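Local coordinates for protein fusion DH (Streptomyces sp. MJ635-86F5, PDB 6K97) that joins the two parts of a split polyketide synthase dehydratase domain from cremimycin biosynthesis, which probably removes water from carrier-bound beta-hydroxyacyl intermediates, at residues A[30-33]-A[39-42]; A[46-51]-A[86-91]; A[207-212]-A[265-270]; A[272-277]-A[300-305]. All coordinates share one frame; numbering follows the deposited sequence.

Contacts 1 and 2 lie in the N-terminal part of the engineered fusion, contacts 3 and 4 in the C-terminal part, on opposite sides of the chain's centre. Contacts 1 and 2 have centres 9 Å apart and share a pair of strands: Thr39 OG1 and Thr51 OG1 are probably hydrogen-bonded at 2.6 Å, and Ala40 CB packs on Phe50 CE2 at 3.7 Å. Contacts 3 and 4, with centres 12 Å apart, interlock through Lys302, whose NZ lies 2.9 Å from Leu266 O. Between the two pairs the nearest approach is that of contacts 2 and 4, about 17 Å between nearest atoms, consistent with one pair in each hotdog unit of the double hotdog fold.

Contact 1 (A[30-33]-A[39-42])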
# COMPACT_ATOMS: atom_id res chain seq x y z
N GLU A 30 5.17 6.45 1.56
CA GLU A 30 6.29 7.07 0.86
C GLU A 30 5.81 7.48 -0.52
O GLU A 30 5.14 6.70 -1.20
CB GLU A 30 7.48 6.07 0.78
CG GLU A 30 8.05 5.71 2.16
CD GLU A 30 8.52 4.26 2.35
OE1 GLU A 30 7.86 3.27 1.91
OE2 GLU A 30 9.57 4.09 3.00
N ALA A 31 6.17 8.69 -0.94
CA ALA A 31 5.78 9.21 -2.24
C ALA A 31 6.67 8.61 -3.33
O ALA A 31 7.75 8.10 -3.02
CB ALA A 31 5.89 10.72 -2.27
N THR A 32 6.18 8.66 -4.58
CA THR A 32 6.98 8.36 -5.75
C THR A 32 6.83 9.52 -6.74
O THR A 32 5.83 10.21 -6.72
CB THR A 32 6.55 7.01 -6.37
OG1 THR A 32 7.55 6.59 -7.29
CG2 THR A 32 5.19 7.11 -7.11
N GLU A 33 7.80 9.74 -7.62
CA GLU A 33 7.65 10.77 -8.67
C GLU A 33 7.24 10.09 -9.97
O GLU A 33 8.05 9.44 -10.61
CB GLU A 33 8.94 11.59 -8.88
CG GLU A 33 9.25 12.56 -7.73
CD GLU A 33 9.79 11.90 -6.43
OE1 GLU A 33 10.67 11.00 -6.50
OE2 GLU A 33 9.33 12.28 -5.32
N THR A 39 2.24 7.16 -4.75
CA THR A 39 2.95 6.46 -3.66
C THR A 39 3.71 5.20 -4.12
O THR A 39 3.40 4.60 -5.14
CB THR A 39 1.97 5.98 -2.54
OG1 THR A 39 1.17 4.89 -3.02
CG2 THR A 39 1.06 7.10 -2.04
N ALA A 40 4.68 4.78 -3.30
CA ALA A 40 5.43 3.51 -3.47
C ALA A 40 5.84 2.97 -2.14
O ALA A 40 6.42 3.69 -1.39
CB ALA A 40 6.68 3.77 -4.27
N THR A 41 5.54 1.73 -1.80
CA THR A 41 6.00 1.23 -0.54
C THR A 41 6.49 -0.17 -0.67
O THR A 41 5.92 -0.94 -1.43
CB THR A 41 4.93 1.30 0.56
OG1 THR A 41 4.30 0.03 0.70
CG2 THR A 41 3.85 2.29 0.26
N GLU A 42 7.55 -0.51 0.05
CA GLU A 42 8.09 -1.85 0.04
C GLU A 42 7.40 -2.49 1.19
O GLU A 42 7.25 -1.84 2.21
CB GLU A 42 9.63 -1.86 0.22
CG GLU A 42 10.26 -3.26 0.03
CD GLU A 42 11.77 -3.32 0.37
OE1 GLU A 42 12.09 -3.07 1.56
OE2 GLU A 42 12.62 -3.65 -0.50
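The flat carbonyl group of Glu30 receives Ala40 N from a direction tilted 24° out of its plane. This hydrogen bond, Ala40 N to Glu30 O, is 2.9 Å long and nearly straight, with an N-H...O angle of 169°. Thr39 CA adds a CH...O contact to the same Glu30 O at 3.3 Å. The carboxylate of Glu30 turns OE1 to Thr41, 3.7 Å from Thr41 CA and close to its CB, placed there by a bend at the middle of the side chain. The other oxygen, OE2, is hydrogen-bonded to His133 of the second subunit, so this acidic group lies at the dimer interface.

The backbones form a single beta bridge, Ala31 with Thr39, their CA atoms 4.2 Å apart. It lays the loop 30-33 against the outermost strand 39-42 of the N-terminal hotdog part, whose sheet neighbour is strand 48-55. Beyond the bridge, Thr32 packs with its carbon atoms: CB meets Ala40 CB at 3.9 Å, and the methyl CG2 sits 3.7 Å from Thr39 O. A chi1 of -166° turns Thr32 OG1 anti to its amide nitrogen, where it is hydrogen-bonded to His84 NE2.

Contact 2 (A[46-51]-A[86-91])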
# COMPACT_ATOMS: atom_id res chain seq x y z
N GLY A 46 8.98 -8.15 0.95
CA GLY A 46 9.87 -7.77 -0.17
C GLY A 46 9.11 -7.34 -1.43
O GLY A 46 9.71 -7.04 -2.48
N GLY A 47 7.78 -7.33 -1.36
CA GLY A 47 6.93 -6.91 -2.47
C GLY A 47 6.76 -5.42 -2.44
O GLY A 47 7.26 -4.78 -1.52
N TYR A 48 6.10 -4.87 -3.45
CA TYR A 48 5.85 -3.42 -3.48
C TYR A 48 4.37 -3.09 -3.77
O TYR A 48 3.66 -3.91 -4.38
CB TYR A 48 6.70 -2.76 -4.55
CG TYR A 48 8.15 -2.72 -4.28
CD1 TYR A 48 8.97 -3.80 -4.57
CD2 TYR A 48 8.74 -1.58 -3.71
CE1 TYR A 48 10.34 -3.75 -4.29
CE2 TYR A 48 10.11 -1.52 -3.44
CZ TYR A 48 10.90 -2.60 -3.73
OH TYR A 48 12.26 -2.54 -3.48
N LEU A 49 3.91 -1.92 -3.34
CA LEU A 49 2.57 -1.41 -3.69
C LEU A 49 2.74 0.01 -4.24
O LEU A 49 3.42 0.81 -3.61
CB LEU A 49 1.64 -1.37 -2.47
CG LEU A 49 0.25 -0.77 -2.75
CD1 LEU A 49 -0.61 -1.70 -3.62
CD2 LEU A 49 -0.53 -0.44 -1.49
N PHE A 50 2.16 0.31 -5.39
CA PHE A 50 2.11 1.69 -5.89
C PHE A 50 0.67 2.13 -6.05
O PHE A 50 -0.16 1.32 -6.49
CB PHE A 50 2.76 1.77 -7.23
CG PHE A 50 4.13 1.21 -7.26
CD1 PHE A 50 4.34 -0.13 -7.38
CD2 PHE A 50 5.21 2.03 -7.13
CE1 PHE A 50 5.62 -0.65 -7.43
CE2 PHE A 50 6.50 1.51 -7.14
CZ PHE A 50 6.71 0.18 -7.30
N THR A 51 0.35 3.36 -5.70
CA THR A 51 -1.05 3.80 -5.81
C THR A 51 -1.16 5.17 -6.44
O THR A 51 -0.22 5.98 -6.36
CB THR A 51 -1.78 3.87 -4.44
OG1 THR A 51 -1.33 5.01 -3.67
CG2 THR A 51 -1.52 2.61 -3.63
N ALA A 86 9.03 -1.63 -12.29
CA ALA A 86 10.28 -2.33 -12.59
C ALA A 86 11.48 -1.52 -12.09
O ALA A 86 12.37 -2.05 -11.41
CB ALA A 86 10.38 -2.60 -14.08
N ASP A 87 11.47 -0.25 -12.41
CA ASP A 87 12.48 0.63 -12.03
C ASP A 87 12.62 0.67 -10.47
O ASP A 87 13.71 0.47 -9.95
CB ASP A 87 12.17 1.99 -12.61
CG ASP A 87 13.21 3.04 -12.26
OD1 ASP A 87 14.38 2.72 -12.28
OD2 ASP A 87 12.84 4.18 -11.94
N ILE A 88 11.54 0.83 -9.73
CA ILE A 88 11.70 0.96 -8.30
C ILE A 88 12.16 -0.34 -7.66
O ILE A 88 12.94 -0.33 -6.69
CB ILE A 88 10.39 1.43 -7.67
CG1 ILE A 88 10.00 2.82 -8.22
CG2 ILE A 88 10.49 1.47 -6.17
CD1 ILE A 88 11.03 3.89 -7.96
N ALA A 89 11.74 -1.46 -8.22
CA ALA A 89 12.12 -2.80 -7.70
C ALA A 89 13.41 -3.37 -8.26
O ALA A 89 13.69 -4.53 -8.03
CB ALA A 89 11.01 -3.78 -7.98
N GLY A 90 14.18 -2.62 -9.04
CA GLY A 90 15.46 -3.16 -9.53
C GLY A 90 15.37 -4.24 -10.62
O GLY A 90 16.34 -4.99 -10.83
N CYS A 91 14.29 -4.29 -11.40
CA CYS A 91 14.23 -5.27 -12.51
C CYS A 91 14.48 -4.66 -13.88
O CYS A 91 13.99 -3.59 -14.20
CB CYS A 91 12.88 -6.00 -12.53
SG CYS A 91 12.43 -6.84 -11.02
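Ile88 is the bump of this contact, and the rings of Tyr48 and Phe50 border the hollow it enters. Its CG2 methyl reaches between them, 4.1 Å from Tyr48 CE2 and also 4.1 Å from Phe50 CE2. The branch point carries the other half of the fit: Ile88 CB lies in the plane of the Phe50 ring, at its edge, 3.9 Å from CZ of that ring. With chi1 at -61°, CG2 stands anti to the amide nitrogen of Ile88 and is thereby directed into the gap, whereas CG1 meets the Phe50 edge at CE2 and the chain beyond it leads away.

A second, smaller bump follows at once. Ala89 CB rests against the other flank of the tyrosine, 3.8 Å from Tyr48 CE1, approaching the ring obliquely. The Tyr48 ring is thus bordered by Ile88 at CE2 and by Ala89 at CE1. Around the hollow, Ala40 of strand 39-42 touches Phe50, and Arg126 touches both Tyr48 and Ala89.

Ala89 is the first residue to leave helical angles, and the helix ends just here. Cys91 N bonds back to Ala86 O at 3.0 Å and Gly90 N to Asp87 O at 3.3 Å, with Gly90 at positive phi: a Schellman motif. Alternate residues of strand 48-55, Tyr48 and Phe50, clasp the end of helix 75-88, in the manner of a hotdog fold, here that of the N-terminal part, where a sheet curls round a long helix.

Contact 3 (A[207-212]-A[265-270]); sequences ADRGFQ and PLLDGE
Arg209 grips the backbone of the loop that follows helix 252-266. Its two terminal nitrogens straddle one oxygen: NH2 donates weakly to Leu267 O at 3.3 Å and NH1, also weakly, to Leu267 O at 3.4 Å, both well short of straight (143° at the hydrogen for NH2). The fork is shared and bent, so neither bond is strong alone. Bends in the arginine chain at chi2 (-82°) and chi3 (-73°) bring the guanidinium to this carbonyl. Leu267 also covers one face of the guanidinium with its CB, 4.0 Å from Arg209 NH1, so that the same residue supplies an acceptor and an apolar lid. NH1 has a further weak hydrogen bond to Gly272 O.

Next to this polar grip is an apolar one. CD1 of Leu267 meets CE2 of Phe211 at 3.6 Å, oblique to the ring, the two side chains coming from opposite directions.

In the next shell the loop is bonded to itself: Asp268 N to Pro265 O at 3.2 Å, and Glu270 N, weakly, to Leu267 O itself, a third weak donor to that oxygen. On the other side, Gly210 N returns to Ala207 O at 3.1 Å; with its positive phi this glycine closes helix 199-208 in a Schellman motif just after Arg209. Phe211 is then the centre of an inverse gamma turn, its ring touching Leu206, Leu273 and Leu275, while Leu267 also touches Leu206 and Phe274. The contact therefore ties the ends of helices 199-208 and 252-266 together beside strand 273-284, within the C-terminal hotdog fold of the fusion.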
# COMPACT_ATOMS: atom_id res chain seq x y z
N ALA A 207 -9.43 5.83 -38.19
CA ALA A 207 -10.59 6.49 -37.59
C ALA A 207 -11.89 5.89 -38.10
O ALA A 207 -12.84 5.71 -37.35
CB ALA A 207 -10.54 7.99 -37.85
N ASP A 208 -11.91 5.56 -39.39
CA ASP A 208 -13.08 4.93 -39.98
C ASP A 208 -13.36 3.56 -39.45
O ASP A 208 -14.46 3.11 -39.55
CB ASP A 208 -12.93 4.84 -41.51
CG ASP A 208 -13.18 6.18 -42.21
OD1 ASP A 208 -13.84 7.06 -41.62
OD2 ASP A 208 -12.66 6.38 -43.32
N ARG A 209 -12.37 2.90 -38.87
CA ARG A 209 -12.56 1.60 -38.24
C ARG A 209 -12.86 1.67 -36.75
O ARG A 209 -13.03 0.63 -36.13
CB ARG A 209 -11.27 0.77 -38.38
CG ARG A 209 -10.67 0.65 -39.78
CD ARG A 209 -11.35 -0.43 -40.60
NE ARG A 209 -10.99 -1.77 -40.14
CZ ARG A 209 -10.22 -2.64 -40.81
NH1 ARG A 209 -10.03 -3.85 -40.27
NH2 ARG A 209 -9.66 -2.35 -41.97
N GLY A 210 -12.81 2.86 -36.15
CA GLY A 210 -13.02 3.02 -34.72
C GLY A 210 -11.82 3.43 -33.85
O GLY A 210 -11.95 3.56 -32.63
N PHE A 211 -10.65 3.57 -34.46
CA PHE A 211 -9.50 4.08 -33.74
C PHE A 211 -9.55 5.61 -33.77
O PHE A 211 -8.99 6.25 -34.65
CB PHE A 211 -8.20 3.58 -34.38
CG PHE A 211 -8.06 2.08 -34.37
CD1 PHE A 211 -7.49 1.43 -33.29
CD2 PHE A 211 -8.47 1.33 -35.44
CE1 PHE A 211 -7.37 0.04 -33.27
CE2 PHE A 211 -8.36 -0.05 -35.43
CZ PHE A 211 -7.80 -0.71 -34.34
N GLN A 212 -10.25 6.20 -32.81
CA GLN A 212 -10.50 7.62 -32.85
C GLN A 212 -9.45 8.38 -32.06
O GLN A 212 -9.72 8.91 -30.99
CB GLN A 212 -11.89 7.89 -32.31
CG GLN A 212 -12.95 7.25 -33.21
CD GLN A 212 -14.19 6.71 -32.50
OE1 GLN A 212 -14.22 6.49 -31.29
NE2 GLN A 212 -15.19 6.43 -33.30
N PRO A 265 -0.55 -2.87 -41.98
CA PRO A 265 -0.60 -4.20 -42.59
C PRO A 265 -1.45 -5.16 -41.78
O PRO A 265 -2.17 -5.97 -42.36
CB PRO A 265 0.87 -4.66 -42.63
CG PRO A 265 1.63 -3.68 -41.78
CD PRO A 265 0.82 -2.40 -41.75
N LEU A 266 -1.41 -5.05 -40.45
CA LEU A 266 -2.15 -5.97 -39.58
C LEU A 266 -3.68 -5.88 -39.69
O LEU A 266 -4.33 -6.83 -39.31
CB LEU A 266 -1.74 -5.80 -38.10
CG LEU A 266 -0.33 -6.32 -37.69
CD1 LEU A 266 -0.17 -6.28 -36.18
CD2 LEU A 266 0.05 -7.70 -38.23
N LEU A 267 -4.24 -4.77 -40.18
CA LEU A 267 -5.69 -4.61 -40.35
C LEU A 267 -6.16 -4.84 -41.78
O LEU A 267 -7.33 -4.68 -42.08
CB LEU A 267 -6.12 -3.18 -39.91
CG LEU A 267 -6.04 -2.85 -38.43
CD1 LEU A 267 -6.56 -1.44 -38.18
CD2 LEU A 267 -6.82 -3.83 -37.56
N ASP A 268 -5.25 -5.22 -42.65
CA ASP A 268 -5.39 -5.00 -44.07
C ASP A 268 -6.62 -5.65 -44.68
O ASP A 268 -7.39 -5.01 -45.42
CB ASP A 268 -4.14 -5.49 -44.81
CG ASP A 268 -3.97 -4.87 -46.18
OD1 ASP A 268 -4.67 -3.88 -46.54
OD2 ASP A 268 -3.10 -5.41 -46.89
N GLY A 269 -6.83 -6.92 -44.39
CA GLY A 269 -8.06 -7.57 -44.91
C GLY A 269 -8.80 -8.15 -43.72
O GLY A 269 -8.95 -9.37 -43.59
N GLU A 270 -9.16 -7.28 -42.79
CA GLU A 270 -9.67 -7.73 -41.52
C GLU A 270 -10.92 -6.96 -41.19
O GLU A 270 -11.14 -5.88 -41.66
CB GLU A 270 -8.61 -7.60 -40.43
CG GLU A 270 -7.42 -8.55 -40.59
CD GLU A 270 -7.75 -9.99 -40.26
OE1 GLU A 270 -8.83 -10.27 -39.67
OE2 GLU A 270 -6.91 -10.86 -40.57

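Contact 4 (A[272-277]-A[300-305])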
# COMPACT_ATOMS: atom_id res chain seq x y z
N GLY A 272 -13.40 -5.34 -38.29
CA GLY A 272 -13.28 -4.84 -36.90
C GLY A 272 -11.91 -4.53 -36.27
O GLY A 272 -10.96 -4.17 -36.94
N LEU A 273 -11.84 -4.60 -34.95
CA LEU A 273 -10.82 -3.92 -34.21
C LEU A 273 -9.91 -4.90 -33.63
O LEU A 273 -10.32 -6.00 -33.28
CB LEU A 273 -11.38 -3.14 -33.04
CG LEU A 273 -12.35 -2.03 -33.41
CD1 LEU A 273 -13.27 -1.76 -32.23
CD2 LEU A 273 -11.60 -0.80 -33.84
N PHE A 274 -8.68 -4.45 -33.49
CA PHE A 274 -7.55 -5.23 -33.04
C PHE A 274 -6.80 -4.36 -32.09
O PHE A 274 -6.45 -3.24 -32.45
CB PHE A 274 -6.67 -5.61 -34.21
CG PHE A 274 -7.13 -6.85 -34.95
CD1 PHE A 274 -8.03 -6.76 -36.01
CD2 PHE A 274 -6.65 -8.12 -34.59
CE1 PHE A 274 -8.44 -7.89 -36.70
CE2 PHE A 274 -7.07 -9.26 -35.27
CZ PHE A 274 -7.98 -9.15 -36.33
N LEU A 275 -6.62 -4.83 -30.87
CA LEU A 275 -5.88 -4.12 -29.83
C LEU A 275 -4.78 -5.00 -29.24
O LEU A 275 -4.86 -6.23 -29.30
CB LEU A 275 -6.82 -3.77 -28.67
CG LEU A 275 -7.96 -2.79 -28.95
CD1 LEU A 275 -8.82 -2.62 -27.70
CD2 LEU A 275 -7.42 -1.46 -29.45
N PRO A 276 -3.77 -4.36 -28.61
CA PRO A 276 -2.76 -5.12 -27.90
C PRO A 276 -3.36 -5.85 -26.76
O PRO A 276 -4.23 -5.30 -26.10
CB PRO A 276 -1.78 -4.04 -27.40
CG PRO A 276 -1.92 -2.93 -28.40
CD PRO A 276 -3.40 -2.94 -28.75
N PHE A 277 -2.96 -7.10 -26.54
CA PHE A 277 -3.36 -7.83 -25.32
C PHE A 277 -2.18 -8.48 -24.63
O PHE A 277 -2.35 -8.93 -23.55
CB PHE A 277 -4.43 -8.89 -25.54
CG PHE A 277 -3.94 -10.16 -26.17
CD1 PHE A 277 -3.79 -10.26 -27.57
CD2 PHE A 277 -3.69 -11.29 -25.41
CE1 PHE A 277 -3.38 -11.45 -28.16
CE2 PHE A 277 -3.29 -12.50 -26.03
CZ PHE A 277 -3.10 -12.56 -27.37
N GLY A 300 5.15 -13.43 -36.17
CA GLY A 300 4.12 -14.44 -36.06
C GLY A 300 2.82 -13.72 -36.25
O GLY A 300 2.82 -12.53 -36.51
N ASP A 301 1.71 -14.44 -36.16
CA ASP A 301 0.47 -13.90 -36.65
C ASP A 301 -0.14 -12.92 -35.62
O ASP A 301 -0.27 -13.22 -34.43
CB ASP A 301 -0.50 -15.04 -37.07
CG ASP A 301 -1.35 -15.56 -35.93
OD1 ASP A 301 -0.81 -16.23 -35.02
OD2 ASP A 301 -2.57 -15.31 -35.97
N LYS A 302 -0.44 -11.73 -36.14
CA LYS A 302 -0.93 -10.62 -35.39
C LYS A 302 0.06 -10.12 -34.32
O LYS A 302 -0.33 -9.36 -33.39
CB LYS A 302 -2.32 -10.97 -34.82
CG LYS A 302 -3.33 -11.36 -35.89
CD LYS A 302 -3.59 -10.23 -36.86
CE LYS A 302 -4.32 -10.74 -38.10
NZ LYS A 302 -4.24 -9.75 -39.22
N SER A 303 1.34 -10.49 -34.46
CA SER A 303 2.38 -10.01 -33.54
C SER A 303 3.48 -9.30 -34.27
O SER A 303 3.84 -9.66 -35.36
CB SER A 303 3.02 -11.14 -32.77
OG SER A 303 2.08 -12.10 -32.40
N VAL A 304 4.05 -8.29 -33.63
CA VAL A 304 5.24 -7.64 -34.13
C VAL A 304 6.24 -7.43 -33.03
O VAL A 304 5.93 -7.56 -31.83
CB VAL A 304 4.94 -6.26 -34.74
CG1 VAL A 304 4.02 -6.41 -35.94
CG2 VAL A 304 4.42 -5.27 -33.72
N SER A 305 7.47 -7.19 -33.41
CA SER A 305 8.40 -6.78 -32.38
C SER A 305 8.98 -5.47 -32.80
O SER A 305 8.88 -5.09 -33.96
CB SER A 305 9.45 -7.86 -32.10
OG SER A 305 10.35 -7.90 -33.12
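Lys302 touches Phe274 with one methylene, CD, and the whole contact rests on that one pair. Lys302 CD is 3.9 Å from Phe274 CE2, with the two side chains crossing at a slant. The ammonium group is farther off: Lys302 NZ lies 5.2 Å from the centroid of the Phe274 ring, 27° off its normal, which makes any cation-pi attraction weak at most.

The lysine chain starts toward Phe274, bends at chi2 (-62°) and is extended beyond. CD comes to the ring obliquely at CE2, and the extended outer torsions carry NZ on to a long distance over the ring. There NZ finds its strongest partner in Leu266 O, a hydrogen bond, and a salt bridge with Glu270 OE2, both in the loop and helix end 265-270. These two acceptors hold the end of the chain; the ring touches it at CD.

The backbone sets the starting point. Lys302 has positive phi and psi, the third position of a type II turn from Gly300 to Ser303, which is closed by Ser303 N to Gly300 O at 3.2 Å. Ser303 OG adds a weak bond to Asp301 O at 3.3 Å. Strand 315-327 lies between strands 273-284 and 303-309: Pro326 touches Phe274, and Leu324 bonds to the Lys302 backbone. The pair thus spans an intervening strand of the antiparallel C-terminal hotdog fold, from the start of one strand to the turn of a beta hairpin.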